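Local coordinates for protein lactaldehyde dehydrogenase (Escherichia coli, PDB 2IMP) that catalyses the irreversible NAD+-dependent oxidation of L-lactaldehyde to L-lactate in L-fucose and L-rhamnose breakdown, and also oxidises glycolaldehyde, at residues 111-122 against 461-470. Numbering follows the deposited sequence.
Sequences YIDYMAEWARRY and DGKHGLHEYL
Met-115 and Leu-466 sit where the short helices 111-116 and 462-467 cross at -77°, their axes 11.4 Å apart. Trp-118 and Leu-466 fill the middle of the contact. Leu-466 CB lies over one indole face, and its CD2 reaches Trp-118 CB at 3.7 Å. At the benzo end, Trp-118 CZ2 meets Lys-463 CA at 3.6 Å, and the lysine chain crosses the indole at about a right angle. Replacing Trp-118 by an alanine would remove the indole and would probably open a gap beside Leu-466 CB and along Lys-463 CA and CB. Lys-463 NZ forms salt bridges with Glu-125 of one neighbouring subunit and Glu-123 of another. Tyr-122 closes one end, with CD1 3.6 Å from Leu-470 CD1. At the other end, Met-115 bends at chi2 (-66°) and brings CE to 3.7 Å from Gly-462 N. Here the Tyr-111 hydroxyl donates to Asp-461 OD1 at 2.7 Å, on the anti side of the carboxylate. One water links the same hydroxyl to Asp-461 N. Asp-461 OD2 forms a salt bridge with Arg-161, a lactate-binding residue. The contact is buried, and its Asp-461 end is consistent with a second shell to the lactate site of this aldehyde dehydrogenase.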
# COMPACT_ATOMS: atom_id res chain seq x y z
N TYR A 111 -11.67 -20.65 -0.52
CA TYR A 111 -11.68 -19.34 -1.16
C TYR A 111 -12.60 -18.35 -0.40
O TYR A 111 -12.22 -17.21 -0.15
CB TYR A 111 -12.14 -19.47 -2.61
CG TYR A 111 -12.00 -18.21 -3.43
CD1 TYR A 111 -12.99 -17.23 -3.41
CD2 TYR A 111 -10.91 -18.01 -4.27
CE1 TYR A 111 -12.90 -16.09 -4.20
CE2 TYR A 111 -10.80 -16.88 -5.07
CZ TYR A 111 -11.81 -15.92 -5.03
OH TYR A 111 -11.72 -14.81 -5.83
N ILE A 112 -13.80 -18.81 -0.06
CA ILE A 112 -14.74 -17.98 0.69
C ILE A 112 -14.14 -17.55 2.05
O ILE A 112 -14.20 -16.38 2.42
CB ILE A 112 -16.08 -18.73 0.92
CG1 ILE A 112 -16.78 -18.95 -0.43
CG2 ILE A 112 -16.97 -17.93 1.88
CD1 ILE A 112 -18.11 -19.70 -0.37
N ASP A 113 -13.56 -18.51 2.78
CA ASP A 113 -12.92 -18.20 4.04
C ASP A 113 -11.78 -17.17 3.85
O ASP A 113 -11.66 -16.22 4.62
CB ASP A 113 -12.33 -19.46 4.69
CG ASP A 113 -13.38 -20.33 5.36
OD1 ASP A 113 -14.47 -19.81 5.70
OD2 ASP A 113 -13.12 -21.54 5.55
N TYR A 114 -10.97 -17.39 2.82
CA TYR A 114 -9.88 -16.47 2.50
C TYR A 114 -10.42 -15.04 2.27
O TYR A 114 -9.90 -14.08 2.85
CB TYR A 114 -9.12 -16.95 1.25
CG TYR A 114 -8.25 -15.89 0.63
CD1 TYR A 114 -7.02 -15.53 1.20
CD2 TYR A 114 -8.68 -15.19 -0.50
CE1 TYR A 114 -6.26 -14.48 0.66
CE2 TYR A 114 -7.93 -14.15 -1.04
CZ TYR A 114 -6.73 -13.80 -0.46
OH TYR A 114 -6.03 -12.74 -0.99
N MET A 115 -11.45 -14.93 1.45
CA MET A 115 -12.06 -13.62 1.19
C MET A 115 -12.65 -12.96 2.45
O MET A 115 -12.51 -11.75 2.65
CB MET A 115 -13.14 -13.75 0.11
CG MET A 115 -12.58 -13.82 -1.31
SD MET A 115 -11.75 -12.28 -1.81
CE MET A 115 -10.81 -12.84 -3.20
N ALA A 116 -13.29 -13.76 3.30
CA ALA A 116 -13.86 -13.23 4.53
C ALA A 116 -12.79 -12.55 5.42
O ALA A 116 -13.10 -11.65 6.20
CB ALA A 116 -14.56 -14.35 5.32
N GLU A 117 -11.55 -13.00 5.27
CA GLU A 117 -10.43 -12.46 6.03
C GLU A 117 -10.07 -11.00 5.66
O GLU A 117 -9.30 -10.36 6.36
CB GLU A 117 -9.20 -13.36 5.85
CG GLU A 117 -9.47 -14.81 6.20
CD GLU A 117 -8.28 -15.72 5.94
OE1 GLU A 117 -7.46 -15.42 5.05
OE2 GLU A 117 -8.17 -16.75 6.64
N TRP A 118 -10.63 -10.51 4.56
CA TRP A 118 -10.38 -9.13 4.14
C TRP A 118 -11.16 -8.09 4.96
O TRP A 118 -10.86 -6.90 4.92
CB TRP A 118 -10.71 -8.94 2.65
CG TRP A 118 -9.62 -9.40 1.72
CD1 TRP A 118 -9.70 -10.39 0.79
CD2 TRP A 118 -8.27 -8.91 1.67
NE1 TRP A 118 -8.49 -10.56 0.16
CE2 TRP A 118 -7.59 -9.66 0.68
CE3 TRP A 118 -7.56 -7.91 2.36
CZ2 TRP A 118 -6.24 -9.45 0.36
CZ3 TRP A 118 -6.21 -7.70 2.04
CH2 TRP A 118 -5.57 -8.47 1.05
N ALA A 119 -12.15 -8.57 5.72
CA ALA A 119 -13.03 -7.71 6.52
C ALA A 119 -12.37 -6.49 7.20
O ALA A 119 -12.77 -5.35 6.96
CB ALA A 119 -13.76 -8.56 7.57
N ARG A 120 -11.38 -6.73 8.06
CA ARG A 120 -10.70 -5.65 8.76
C ARG A 120 -9.42 -5.17 8.05
O ARG A 120 -8.65 -4.40 8.61
CB ARG A 120 -10.30 -6.11 10.16
CG ARG A 120 -11.44 -6.53 11.08
CD ARG A 120 -10.95 -7.61 12.03
NE ARG A 120 -11.84 -7.84 13.17
CZ ARG A 120 -11.88 -8.98 13.86
NH1 ARG A 120 -11.09 -9.99 13.51
NH2 ARG A 120 -12.69 -9.10 14.91
N ARG A 121 -9.22 -5.62 6.81
CA ARG A 121 -8.01 -5.29 6.09
C ARG A 121 -8.08 -4.31 4.89
O ARG A 121 -7.12 -3.59 4.65
CB ARG A 121 -7.33 -6.58 5.64
CG ARG A 121 -6.89 -7.45 6.81
CD ARG A 121 -6.07 -8.63 6.35
NE ARG A 121 -5.30 -9.21 7.46
CZ ARG A 121 -5.82 -9.96 8.42
NH1 ARG A 121 -7.11 -10.26 8.43
NH2 ARG A 121 -5.03 -10.40 9.39
N TYR A 122 -9.18 -4.29 4.14
CA TYR A 122 -9.20 -3.34 3.03
C TYR A 122 -9.16 -1.90 3.56
O TYR A 122 -9.97 -1.51 4.40
CB TYR A 122 -10.39 -3.61 2.08
CG TYR A 122 -11.78 -3.39 2.62
CD1 TYR A 122 -12.44 -2.18 2.41
CD2 TYR A 122 -12.47 -4.41 3.26
CE1 TYR A 122 -13.76 -2.00 2.81
CE2 TYR A 122 -13.78 -4.24 3.68
CZ TYR A 122 -14.42 -3.04 3.45
OH TYR A 122 -15.72 -2.87 3.85
N ASP A 461 -9.80 -12.49 -7.65
CA ASP A 461 -8.89 -13.04 -6.65
C ASP A 461 -7.97 -12.01 -5.95
O ASP A 461 -7.73 -10.91 -6.46
CB ASP A 461 -8.01 -14.14 -7.24
CG ASP A 461 -8.79 -15.17 -8.06
OD1 ASP A 461 -10.02 -15.30 -7.88
OD2 ASP A 461 -8.16 -15.86 -8.89
N GLY A 462 -7.49 -12.40 -4.77
CA GLY A 462 -6.59 -11.56 -4.01
C GLY A 462 -7.10 -10.18 -3.68
O GLY A 462 -8.29 -9.90 -3.79
N LYS A 463 -6.19 -9.31 -3.25
CA LYS A 463 -6.53 -7.95 -2.89
C LYS A 463 -7.17 -7.14 -4.05
O LYS A 463 -8.16 -6.44 -3.87
CB LYS A 463 -5.27 -7.23 -2.41
CG LYS A 463 -5.50 -5.81 -1.91
CD LYS A 463 -4.17 -5.16 -1.55
CE LYS A 463 -3.26 -5.04 -2.77
NZ LYS A 463 -1.90 -4.54 -2.41
N HIS A 464 -6.60 -7.28 -5.24
CA HIS A 464 -7.11 -6.56 -6.39
C HIS A 464 -8.49 -7.05 -6.83
O HIS A 464 -9.31 -6.27 -7.31
CB HIS A 464 -6.10 -6.66 -7.53
CG HIS A 464 -4.75 -6.11 -7.17
ND1 HIS A 464 -4.54 -4.79 -6.86
CD2 HIS A 464 -3.56 -6.73 -7.00
CE1 HIS A 464 -3.29 -4.61 -6.51
NE2 HIS A 464 -2.66 -5.77 -6.58
N GLY A 465 -8.75 -8.34 -6.65
CA GLY A 465 -10.05 -8.89 -7.00
C GLY A 465 -11.06 -8.32 -6.02
O GLY A 465 -12.18 -7.97 -6.38
N LEU A 466 -10.66 -8.22 -4.75
CA LEU A 466 -11.55 -7.66 -3.74
C LEU A 466 -11.90 -6.19 -4.02
O LEU A 466 -13.04 -5.76 -3.85
CB LEU A 466 -10.92 -7.73 -2.35
CG LEU A 466 -11.86 -7.17 -1.26
CD1 LEU A 466 -12.75 -8.30 -0.75
CD2 LEU A 466 -11.06 -6.55 -0.12
N HIS A 467 -10.89 -5.44 -4.46
CA HIS A 467 -11.06 -4.03 -4.76
C HIS A 467 -12.01 -3.75 -5.94
O HIS A 467 -12.54 -2.65 -6.05
CB HIS A 467 -9.70 -3.36 -4.99
CG HIS A 467 -8.90 -3.19 -3.73
ND1 HIS A 467 -7.59 -2.77 -3.72
CD2 HIS A 467 -9.24 -3.37 -2.43
CE1 HIS A 467 -7.16 -2.70 -2.48
NE2 HIS A 467 -8.14 -3.05 -1.67
N GLU A 468 -12.20 -4.73 -6.81
CA GLU A 468 -13.13 -4.54 -7.92
C GLU A 468 -14.56 -4.26 -7.39
O GLU A 468 -15.38 -3.66 -8.08
CB GLU A 468 -13.19 -5.79 -8.83
CG GLU A 468 -11.96 -6.06 -9.70
CD GLU A 468 -11.58 -4.89 -10.60
OE1 GLU A 468 -12.48 -4.11 -10.99
OE2 GLU A 468 -10.38 -4.77 -10.93
N TYR A 469 -14.82 -4.69 -6.16
CA TYR A 469 -16.12 -4.50 -5.54
C TYR A 469 -16.22 -3.28 -4.62
O TYR A 469 -17.16 -3.13 -3.83
CB TYR A 469 -16.54 -5.77 -4.78
CG TYR A 469 -16.96 -6.87 -5.73
CD1 TYR A 469 -16.01 -7.73 -6.28
CD2 TYR A 469 -18.29 -6.99 -6.13
CE1 TYR A 469 -16.39 -8.70 -7.23
CE2 TYR A 469 -18.68 -7.95 -7.07
CZ TYR A 469 -17.72 -8.80 -7.62
OH TYR A 469 -18.09 -9.72 -8.57
N LEU A 470 -15.23 -2.42 -4.73
CA LEU A 470 -15.18 -1.21 -3.95
C LEU A 470 -14.99 0.04 -4.81
O LEU A 470 -14.40 -0.03 -5.88
CB LEU A 470 -14.02 -1.28 -2.94
CG LEU A 470 -14.17 -2.28 -1.79
CD1 LEU A 470 -12.81 -2.52 -1.13
CD2 LEU A 470 -15.18 -1.73 -0.78
O HOH W 1 -12.41 -12.03 -6.86